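Local coordinates for amide synthase (Vibrio cholerae, PDB 1L5A), which probably catalyses amide bond formation in vibriobactin biosynthesis, as a condensation enzyme of the nonribosomal peptide synthetase type, at residues 33-36 with 37-41; 85-88 with 89-92; 133-136 with 137-141. All blocks are in the same frame, centred on the assembly; numbering follows the deposited sequence.

The three contacts are all local. Contact 1 is at the N-terminal start of helix 35-47, and contacts 2 and 3 lie within helices 82-94 and 131-150. Helices 35-47 and 131-150 pack together on one face of the mixed five-stranded sheet. The centres of contacts 1 and 3 are about 16 Å apart. They meet where A41 C lies 3.8 Å from L141 CD1. Contact 2 is on the opposite face of that sheet. Its nearest atoms are about 13 Å from contact 1 and about 12 Å from contact 3. Contact 3 comes just after the HHxxxDG motif that marks the active site of condensation domains. D130, the aspartate of that motif, accepts from G133 N.

Contact 1 (33-36 with 37-41); sequences LDTT and LLLRA
D34 folds over L37 at the start of helix 35-47. Its CB lies 4.0 Å from L37 CB. Its CG is 3.5 Å from L37 CG. At the tip, OD1 accepts from L37 N at 2.8 Å, in a nearly straight bond of 171°. The donor meets OD1 from above the carboxylate plane, 38° out of it. The other oxygen, OD2, lies beside the leucine, 3.9 Å from L37 CD1. CG is anti to the backbone N (chi1 -175°), which carries the carboxylate round to the first turn. This is an N-cap. The backbone of D34 joins in, because its O accepts from L38 N at 3.0 Å. The next helical bonds follow, L39 N to T35 O and R40 N to T36 O. Beside the cap, L33 CD1 packs against L38 CG at 4.2 Å. L33 also touches H118, and L38 touches I120, both on strand 117-125. T35 points its OG1 to H118 NE2 and R112 NH1. D34 N bonds to Y145 OH of helix 131-150, and L37 packs on Y145 as well. The first turn is therefore tied to the sheet and to helix 131-150. The cap satisfies an amide that has no preceding turn to bond to. The negative carboxylate beside this helix start probably has a favourable interaction with the helix dipole.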
ATOM      1  N   LEU A  33     -31.038  30.196 -15.663  1.00 42.93           N
ATOM      2  CA  LEU A  33     -29.615  29.935 -15.740  1.00 36.60           C
ATOM      3  C   LEU A  33     -28.887  31.061 -16.478  1.00 36.94           C
ATOM      4  O   LEU A  33     -29.481  31.749 -17.304  1.00 30.49           O
ATOM      5  CB  LEU A  33     -29.442  28.584 -16.431  1.00 44.20           C
ATOM      6  CG  LEU A  33     -28.207  28.125 -17.189  1.00 50.11           C
ATOM      7  CD1 LEU A  33     -28.367  26.661 -17.479  1.00 50.23           C
ATOM      8  CD2 LEU A  33     -28.052  28.895 -18.490  1.00 51.66           C
ATOM      9  N   ASP A  34     -27.611  31.267 -16.153  1.00 38.26           N
ATOM     10  CA  ASP A  34     -26.797  32.309 -16.790  1.00 32.99           C
ATOM     11  C   ASP A  34     -26.104  31.654 -17.979  1.00 35.20           C
ATOM     12  O   ASP A  34     -25.093  30.968 -17.805  1.00 35.95           O
ATOM     13  CB  ASP A  34     -25.752  32.836 -15.793  1.00 35.95           C
ATOM     14  CG  ASP A  34     -24.935  34.009 -16.340  1.00 39.41           C
ATOM     15  OD1 ASP A  34     -24.291  33.871 -17.398  1.00 42.13           O
ATOM     16  OD2 ASP A  34     -24.929  35.079 -15.696  1.00 46.42           O
ATOM     17  N   THR A  35     -26.646  31.855 -19.182  1.00 35.14           N
ATOM     18  CA  THR A  35     -26.088  31.238 -20.396  1.00 38.11           C
ATOM     19  C   THR A  35     -24.584  31.370 -20.488  1.00 40.46           C
ATOM     20  O   THR A  35     -23.863  30.381 -20.596  1.00 47.96           O
ATOM     21  CB  THR A  35     -26.685  31.842 -21.702  1.00 33.77           C
ATOM     22  OG1 THR A  35     -28.114  31.831 -21.634  1.00 33.80           O
ATOM     23  CG2 THR A  35     -26.248  31.027 -22.923  1.00 25.05           C
ATOM     24  N   THR A  36     -24.115  32.604 -20.447  1.00 43.28           N
ATOM     25  CA  THR A  36     -22.695  32.878 -20.551  1.00 42.85           C
ATOM     26  C   THR A  36     -21.857  32.111 -19.537  1.00 35.79           C
ATOM     27  O   THR A  36     -20.888  31.470 -19.906  1.00 37.83           O
ATOM     28  CB  THR A  36     -22.446  34.400 -20.459  1.00 42.58           C
ATOM     29  OG1 THR A  36     -23.005  35.025 -21.626  1.00 39.75           O
ATOM     30  CG2 THR A  36     -20.960  34.713 -20.384  1.00 32.94           C
ATOM     31  N   LEU A  37     -22.218  32.156 -18.268  1.00 33.30           N
ATOM     32  CA  LEU A  37     -21.444  31.412 -17.282  1.00 36.58           C
ATOM     33  C   LEU A  37     -21.465  29.881 -17.510  1.00 33.95           C
ATOM     34  O   LEU A  37     -20.466  29.187 -17.254  1.00 31.71           O
ATOM     35  CB  LEU A  37     -21.907  31.770 -15.858  1.00 27.83           C
ATOM     36  CG  LEU A  37     -21.675  33.235 -15.397  1.00 35.46           C
ATOM     37  CD1 LEU A  37     -21.916  33.337 -13.899  1.00 31.26           C
ATOM     38  CD2 LEU A  37     -20.252  33.696 -15.685  1.00 15.17           C
ATOM     39  N   LEU A  38     -22.579  29.353 -18.018  1.00 33.03           N
ATOM     40  CA  LEU A  38     -22.671  27.912 -18.282  1.00 31.65           C
ATOM     41  C   LEU A  38     -21.678  27.578 -19.383  1.00 28.54           C
ATOM     42  O   LEU A  38     -20.938  26.598 -19.287  1.00 31.91           O
ATOM     43  CB  LEU A  38     -24.091  27.525 -18.717  1.00 34.17           C
ATOM     44  CG  LEU A  38     -24.527  26.069 -18.981  1.00 36.98           C
ATOM     45  CD1 LEU A  38     -23.911  25.587 -20.252  1.00 35.30           C
ATOM     46  CD2 LEU A  38     -24.146  25.158 -17.824  1.00 34.82           C
ATOM     47  N   LEU A  39     -21.646  28.408 -20.418  1.00 22.08           N
ATOM     48  CA  LEU A  39     -20.730  28.191 -21.526  1.00 25.61           C
ATOM     49  C   LEU A  39     -19.276  28.208 -21.062  1.00 31.41           C
ATOM     50  O   LEU A  39     -18.471  27.381 -21.497  1.00 36.47           O
ATOM     51  CB  LEU A  39     -20.933  29.250 -22.617  1.00 31.54           C
ATOM     52  CG  LEU A  39     -22.212  29.238 -23.463  1.00 35.39           C
ATOM     53  CD1 LEU A  39     -22.061  30.263 -24.563  1.00 31.68           C
ATOM     54  CD2 LEU A  39     -22.447  27.874 -24.084  1.00 27.88           C
ATOM     55  N   ARG A  40     -18.936  29.156 -20.192  1.00 31.30           N
ATOM     56  CA  ARG A  40     -17.582  29.260 -19.661  1.00 25.56           C
ATOM     57  C   ARG A  40     -17.323  27.991 -18.849  1.00 26.24           C
ATOM     58  O   ARG A  40     -16.278  27.345 -18.983  1.00 21.27           O
ATOM     59  CB  ARG A  40     -17.481  30.482 -18.751  1.00 31.55           C
ATOM     60  CG  ARG A  40     -16.172  30.610 -18.004  1.00 30.80           C
ATOM     61  CD  ARG A  40     -15.029  30.942 -18.935  1.00 34.06           C
ATOM     62  NE  ARG A  40     -13.788  31.211 -18.208  1.00 31.70           N
ATOM     63  CZ  ARG A  40     -12.591  31.234 -18.780  1.00 35.51           C
ATOM     64  NH1 ARG A  40     -12.471  31.002 -20.085  1.00 31.42           N
ATOM     65  NH2 ARG A  40     -11.516  31.483 -18.054  1.00 38.06           N
ATOM     66  N   ALA A  41     -18.282  27.655 -17.988  1.00 20.14           N
ATOM     67  CA  ALA A  41     -18.178  26.452 -17.170  1.00 20.25           C
ATOM     68  C   ALA A  41     -17.904  25.227 -18.040  1.00 24.32           C
ATOM     69  O   ALA A  41     -17.008  24.441 -17.716  1.00 22.37           O
ATOM     70  CB  ALA A  41     -19.453  26.242 -16.374  1.00 15.58           C
TER

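Contact 2 (85-88 with 89-92); sequences LAWR and QIEQ
A86 and I90 share a backbone bond in helix 82-94, with I90 N 3.0 Å from A86 O. The same oxygen takes a weak second bond from Q89 N, with an N-H...O angle of only 124°. E91 N bonds to W87 O at 3.0 Å. Q92 N reaches R88 O at 2.9 Å. Next outward is the amide of Q89. Its NE2 lies against L85 CD1 at 3.9 Å, while its OE1 accepts from Q74 NE2 on strand 72-75. E91 OE2 is held by Q95. The main packing pairs W87 with I90. I90 CD1 sits over one face of the indole, 4.2 Å from the centroid of the six-membered ring and 9° off its normal. This is a CH-pi contact. I90 CG2 comes to CZ3 of W87 at 4.1 Å. The I90 branch is extended (chi2 -179°), which lifts CD1 to the ring. The helix belongs to the beta-alpha-beta unit of strands 72-75 and 107-114. The CH-pi contact joins W87 and I90 into one apolar patch, which packs on L119 and L354 of the sheet. The Q89 to Q74 bond adds a polar tie to the sheet.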
ATOM      1  N   LEU A  85     -35.213  22.211 -33.857  1.00 42.51           N
ATOM      2  CA  LEU A  85     -33.987  22.600 -34.526  1.00 41.11           C
ATOM      3  C   LEU A  85     -32.787  22.008 -33.773  1.00 42.73           C
ATOM      4  O   LEU A  85     -31.861  21.462 -34.384  1.00 40.91           O
ATOM      5  CB  LEU A  85     -33.875  24.125 -34.589  1.00 43.81           C
ATOM      6  CG  LEU A  85     -33.273  24.687 -35.888  1.00 54.50           C
ATOM      7  CD1 LEU A  85     -32.052  23.840 -36.332  1.00 41.59           C
ATOM      8  CD2 LEU A  85     -34.358  24.696 -36.986  1.00 46.06           C
ATOM      9  N   ALA A  86     -32.811  22.110 -32.444  1.00 31.28           N
ATOM     10  CA  ALA A  86     -31.725  21.583 -31.638  1.00 33.98           C
ATOM     11  C   ALA A  86     -31.622  20.057 -31.809  1.00 35.40           C
ATOM     12  O   ALA A  86     -30.540  19.535 -32.116  1.00 31.83           O
ATOM     13  CB  ALA A  86     -31.931  21.960 -30.165  1.00 28.25           C
ATOM     14  N   TRP A  87     -32.743  19.348 -31.653  1.00 30.20           N
ATOM     15  CA  TRP A  87     -32.718  17.893 -31.804  1.00 34.05           C
ATOM     16  C   TRP A  87     -32.335  17.345 -33.177  1.00 33.98           C
ATOM     17  O   TRP A  87     -31.879  16.211 -33.267  1.00 38.62           O
ATOM     18  CB  TRP A  87     -34.038  17.277 -31.338  1.00 29.01           C
ATOM     19  CG  TRP A  87     -34.112  17.269 -29.844  1.00 31.97           C
ATOM     20  CD1 TRP A  87     -34.677  18.219 -29.045  1.00 37.79           C
ATOM     21  CD2 TRP A  87     -33.509  16.314 -28.963  1.00 32.30           C
ATOM     22  NE1 TRP A  87     -34.464  17.918 -27.720  1.00 36.26           N
ATOM     23  CE2 TRP A  87     -33.748  16.755 -27.639  1.00 32.45           C
ATOM     24  CE3 TRP A  87     -32.786  15.128 -29.162  1.00 28.69           C
ATOM     25  CZ2 TRP A  87     -33.292  16.055 -26.519  1.00 27.24           C
ATOM     26  CZ3 TRP A  87     -32.335  14.437 -28.052  1.00 35.87           C
ATOM     27  CH2 TRP A  87     -32.591  14.904 -26.742  1.00 29.81           C
ATOM     28  N   ARG A  88     -32.498  18.121 -34.244  1.00 30.71           N
ATOM     29  CA  ARG A  88     -32.106  17.614 -35.556  1.00 40.66           C
ATOM     30  C   ARG A  88     -30.592  17.548 -35.575  1.00 40.35           C
ATOM     31  O   ARG A  88     -30.005  16.638 -36.156  1.00 45.50           O
ATOM     32  CB  ARG A  88     -32.530  18.543 -36.702  1.00 42.10           C
ATOM     33  CG  ARG A  88     -34.003  18.637 -36.967  1.00 53.71           C
ATOM     34  CD  ARG A  88     -34.278  19.713 -38.006  1.00 52.01           C
ATOM     35  NE  ARG A  88     -35.710  19.852 -38.258  1.00 57.51           N
ATOM     36  CZ  ARG A  88     -36.259  20.872 -38.912  1.00 58.33           C
ATOM     37  NH1 ARG A  88     -35.494  21.850 -39.382  1.00 64.81           N
ATOM     38  NH2 ARG A  88     -37.574  20.920 -39.088  1.00 52.23           N
ATOM     39  N   GLN A  89     -29.959  18.533 -34.952  1.00 38.93           N
ATOM     40  CA  GLN A  89     -28.507  18.583 -34.943  1.00 37.48           C
ATOM     41  C   GLN A  89     -27.944  17.567 -33.974  1.00 40.38           C
ATOM     42  O   GLN A  89     -26.842  17.058 -34.172  1.00 38.54           O
ATOM     43  CB  GLN A  89     -28.022  19.992 -34.596  1.00 40.72           C
ATOM     44  CG  GLN A  89     -28.447  21.055 -35.609  1.00 29.41           C
ATOM     45  CD  GLN A  89     -27.851  22.394 -35.304  1.00 34.77           C
ATOM     46  OE1 GLN A  89     -26.699  22.657 -35.633  1.00 42.39           O
ATOM     47  NE2 GLN A  89     -28.625  23.251 -34.646  1.00 37.06           N
ATOM     48  N   ILE A  90     -28.692  17.260 -32.923  1.00 37.53           N
ATOM     49  CA  ILE A  90     -28.205  16.269 -31.986  1.00 39.85           C
ATOM     50  C   ILE A  90     -28.233  14.904 -32.680  1.00 40.46           C
ATOM     51  O   ILE A  90     -27.276  14.123 -32.585  1.00 37.42           O
ATOM     52  CB  ILE A  90     -29.051  16.248 -30.698  1.00 36.47           C
ATOM     53  CG1 ILE A  90     -28.744  17.507 -29.879  1.00 37.32           C
ATOM     54  CG2 ILE A  90     -28.750  14.990 -29.894  1.00 36.15           C
ATOM     55  CD1 ILE A  90     -29.478  17.621 -28.562  1.00 27.36           C
ATOM     56  N   GLU A  91     -29.316  14.629 -33.399  1.00 36.96           N
ATOM     57  CA  GLU A  91     -29.439  13.355 -34.099  1.00 43.68           C
ATOM     58  C   GLU A  91     -28.403  13.322 -35.196  1.00 46.66           C
ATOM     59  O   GLU A  91     -27.847  12.278 -35.508  1.00 52.18           O
ATOM     60  CB  GLU A  91     -30.834  13.200 -34.703  1.00 46.48           C
ATOM     61  CG  GLU A  91     -31.077  11.899 -35.454  1.00 52.59           C
ATOM     62  CD  GLU A  91     -30.922  10.648 -34.588  1.00 59.53           C
ATOM     63  OE1 GLU A  91     -31.218  10.691 -33.370  1.00 55.96           O
ATOM     64  OE2 GLU A  91     -30.522   9.600 -35.141  1.00 64.33           O
ATOM     65  N   GLN A  92     -28.126  14.474 -35.785  1.00 46.82           N
ATOM     66  CA  GLN A  92     -27.140  14.510 -36.844  1.00 48.46           C
ATOM     67  C   GLN A  92     -25.816  13.971 -36.307  1.00 44.83           C
ATOM     68  O   GLN A  92     -25.177  13.136 -36.939  1.00 43.46           O
ATOM     69  CB  GLN A  92     -26.968  15.940 -37.357  1.00 55.97           C
ATOM     70  CG  GLN A  92     -25.907  16.088 -38.430  1.00 65.80           C
ATOM     71  CD  GLN A  92     -26.175  15.206 -39.632  1.00 72.53           C
ATOM     72  OE1 GLN A  92     -27.209  15.336 -40.291  1.00 70.92           O
ATOM     73  NE2 GLN A  92     -25.242  14.299 -39.925  1.00 68.54           N
TER

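Contact 3 (133-136 with 137-141); sequences GMML and FEQRL
M135 and Q139 make one of the shortest backbone bonds here, Q139 N to M135 O at 2.8 Å and 167°. F137 N to G133 O is equally short. E138 N bonds to M134 O, and R140 N to L136 O, so the helical ladder is complete through this part of helix 131-150. The side chains pair three or four residues apart. M135 has its CG between the backbone N and the carbonyl carbon (chi1 89°), and its chain bends again at chi2. This brings SD across Q139, 3.7 Å from its CG. M134 and F137 lie side by side and point the same way. M134 SD is 5.4 Å from the centroid of the F137 ring, 49° off the normal. This is an oblique Met-aromatic contact. The modelled position of the M134 methyl against the ring is doubtful. M134 O lies at the ring edge, in its plane, 3.9 Å from F137 CD2. E138 crosses M134 obliquely. Its extended chain runs past M134, with OE2 4.0 Å from M134 CG. OE1 lies 3.6 Å from M135 CA. The carboxylate is buried, and its OE2 is hydrogen-bonded to H25 ND1 on strand 22-30, which probably fixes its rotation. R140 leads away from the contact. Its NH2 forms a salt bridge with E48. F137 packs on L42 and T45 of helix 35-47 and on T122 of strand 117-125, and E138 touches L27 of strand 22-30, so this helix lies on strands 22-30 and 117-125, beside helix 35-47.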
ATOM      1  N   GLY A 133     -16.691   8.218 -15.958  1.00 24.68           N
ATOM      2  CA  GLY A 133     -16.053   9.399 -16.519  1.00 24.56           C
ATOM      3  C   GLY A 133     -17.102  10.465 -16.874  1.00 30.32           C
ATOM      4  O   GLY A 133     -16.924  11.670 -16.607  1.00 18.43           O
ATOM      5  N   MET A 134     -18.213  10.006 -17.455  1.00 20.19           N
ATOM      6  CA  MET A 134     -19.287  10.876 -17.851  1.00 22.41           C
ATOM      7  C   MET A 134     -19.828  11.649 -16.655  1.00 28.23           C
ATOM      8  O   MET A 134     -19.962  12.885 -16.705  1.00 27.93           O
ATOM      9  CB  MET A 134     -20.411  10.068 -18.501  1.00 20.06           C
ATOM     10  CG  MET A 134     -21.466  10.923 -19.198  1.00 29.79           C
ATOM     11  SD  MET A 134     -20.835  11.945 -20.595  1.00 37.65           S
ATOM     12  CE  MET A 134     -21.010  13.392 -19.973  1.00 33.33           C
ATOM     13  N   MET A 135     -20.137  10.946 -15.570  1.00 30.44           N
ATOM     14  CA  MET A 135     -20.658  11.670 -14.425  1.00 28.14           C
ATOM     15  C   MET A 135     -19.601  12.607 -13.849  1.00 23.50           C
ATOM     16  O   MET A 135     -19.950  13.701 -13.403  1.00 29.91           O
ATOM     17  CB  MET A 135     -21.245  10.714 -13.371  1.00 30.23           C
ATOM     18  CG  MET A 135     -20.335  10.192 -12.326  1.00 36.93           C
ATOM     19  SD  MET A 135     -19.966  11.365 -11.000  1.00 34.15           S
ATOM     20  CE  MET A 135     -18.508  10.490 -10.401  1.00 27.01           C
ATOM     21  N   LEU A 136     -18.326  12.210 -13.880  1.00 17.38           N
ATOM     22  CA  LEU A 136     -17.269  13.093 -13.394  1.00 24.47           C
ATOM     23  C   LEU A 136     -17.325  14.371 -14.219  1.00 29.13           C
ATOM     24  O   LEU A 136     -17.221  15.465 -13.682  1.00 37.91           O
ATOM     25  CB  LEU A 136     -15.883  12.466 -13.543  1.00 21.40           C
ATOM     26  CG  LEU A 136     -15.424  11.434 -12.507  1.00 30.20           C
ATOM     27  CD1 LEU A 136     -14.038  10.935 -12.878  1.00 15.69           C
ATOM     28  CD2 LEU A 136     -15.402  12.053 -11.106  1.00 13.44           C
ATOM     29  N   PHE A 137     -17.494  14.227 -15.530  1.00 28.93           N
ATOM     30  CA  PHE A 137     -17.585  15.382 -16.417  1.00 26.65           C
ATOM     31  C   PHE A 137     -18.793  16.252 -16.029  1.00 32.12           C
ATOM     32  O   PHE A 137     -18.738  17.479 -16.095  1.00 35.41           O
ATOM     33  CB  PHE A 137     -17.738  14.918 -17.871  1.00 20.10           C
ATOM     34  CG  PHE A 137     -18.322  15.963 -18.786  1.00 27.42           C
ATOM     35  CD1 PHE A 137     -17.507  16.916 -19.400  1.00 23.00           C
ATOM     36  CD2 PHE A 137     -19.696  15.989 -19.049  1.00 25.05           C
ATOM     37  CE1 PHE A 137     -18.052  17.882 -20.271  1.00 29.23           C
ATOM     38  CE2 PHE A 137     -20.257  16.954 -19.923  1.00 33.51           C
ATOM     39  CZ  PHE A 137     -19.433  17.904 -20.539  1.00 21.61           C
ATOM     40  N   GLU A 138     -19.882  15.613 -15.622  1.00 28.62           N
ATOM     41  CA  GLU A 138     -21.088  16.349 -15.270  1.00 30.82           C
ATOM     42  C   GLU A 138     -20.950  17.095 -13.971  1.00 30.80           C
ATOM     43  O   GLU A 138     -21.336  18.254 -13.876  1.00 33.53           O
ATOM     44  CB  GLU A 138     -22.300  15.395 -15.237  1.00 25.33           C
ATOM     45  CG  GLU A 138     -22.511  14.710 -16.603  1.00 24.39           C
ATOM     46  CD  GLU A 138     -23.585  13.648 -16.595  1.00 32.31           C
ATOM     47  OE1 GLU A 138     -23.770  12.998 -15.540  1.00 34.43           O
ATOM     48  OE2 GLU A 138     -24.229  13.449 -17.657  1.00 29.55           O
ATOM     49  N   GLN A 139     -20.388  16.436 -12.970  1.00 32.50           N
ATOM     50  CA  GLN A 139     -20.203  17.066 -11.678  1.00 30.33           C
ATOM     51  C   GLN A 139     -19.227  18.245 -11.793  1.00 31.66           C
ATOM     52  O   GLN A 139     -19.428  19.304 -11.185  1.00 31.61           O
ATOM     53  CB  GLN A 139     -19.707  16.028 -10.663  1.00 31.32           C
ATOM     54  CG  GLN A 139     -20.725  14.917 -10.336  1.00 24.82           C
ATOM     55  CD  GLN A 139     -22.077  15.472  -9.884  1.00 36.41           C
ATOM     56  OE1 GLN A 139     -22.151  16.276  -8.952  1.00 43.35           O
ATOM     57  NE2 GLN A 139     -23.152  15.048 -10.551  1.00 30.55           N
ATOM     58  N   ARG A 140     -18.183  18.073 -12.591  1.00 26.36           N
ATOM     59  CA  ARG A 140     -17.220  19.139 -12.784  1.00 26.13           C
ATOM     60  C   ARG A 140     -17.941  20.333 -13.453  1.00 30.76           C
ATOM     61  O   ARG A 140     -17.771  21.486 -13.054  1.00 30.40           O
ATOM     62  CB  ARG A 140     -16.070  18.636 -13.655  1.00 24.14           C
ATOM     63  CG  ARG A 140     -14.873  19.568 -13.703  1.00 28.09           C
ATOM     64  CD  ARG A 140     -14.444  19.979 -12.312  1.00 28.89           C
ATOM     65  NE  ARG A 140     -13.285  20.860 -12.354  1.00 39.27           N
ATOM     66  CZ  ARG A 140     -12.904  21.664 -11.363  1.00 30.55           C
ATOM     67  NH1 ARG A 140     -13.585  21.711 -10.234  1.00 30.98           N
ATOM     68  NH2 ARG A 140     -11.845  22.440 -11.517  1.00 25.65           N
ATOM     69  N   LEU A 141     -18.769  20.059 -14.453  1.00 24.23           N
ATOM     70  CA  LEU A 141     -19.479  21.140 -15.118  1.00 29.34           C
ATOM     71  C   LEU A 141     -20.268  21.891 -14.060  1.00 32.72           C
ATOM     72  O   LEU A 141     -20.283  23.123 -14.022  1.00 34.72           O
ATOM     73  CB  LEU A 141     -20.416  20.588 -16.180  1.00 19.29           C
ATOM     74  CG  LEU A 141     -21.405  21.593 -16.744  1.00 22.56           C
ATOM     75  CD1 LEU A 141     -20.664  22.647 -17.579  1.00 15.60           C
ATOM     76  CD2 LEU A 141     -22.435  20.833 -17.597  1.00 24.77           C
TER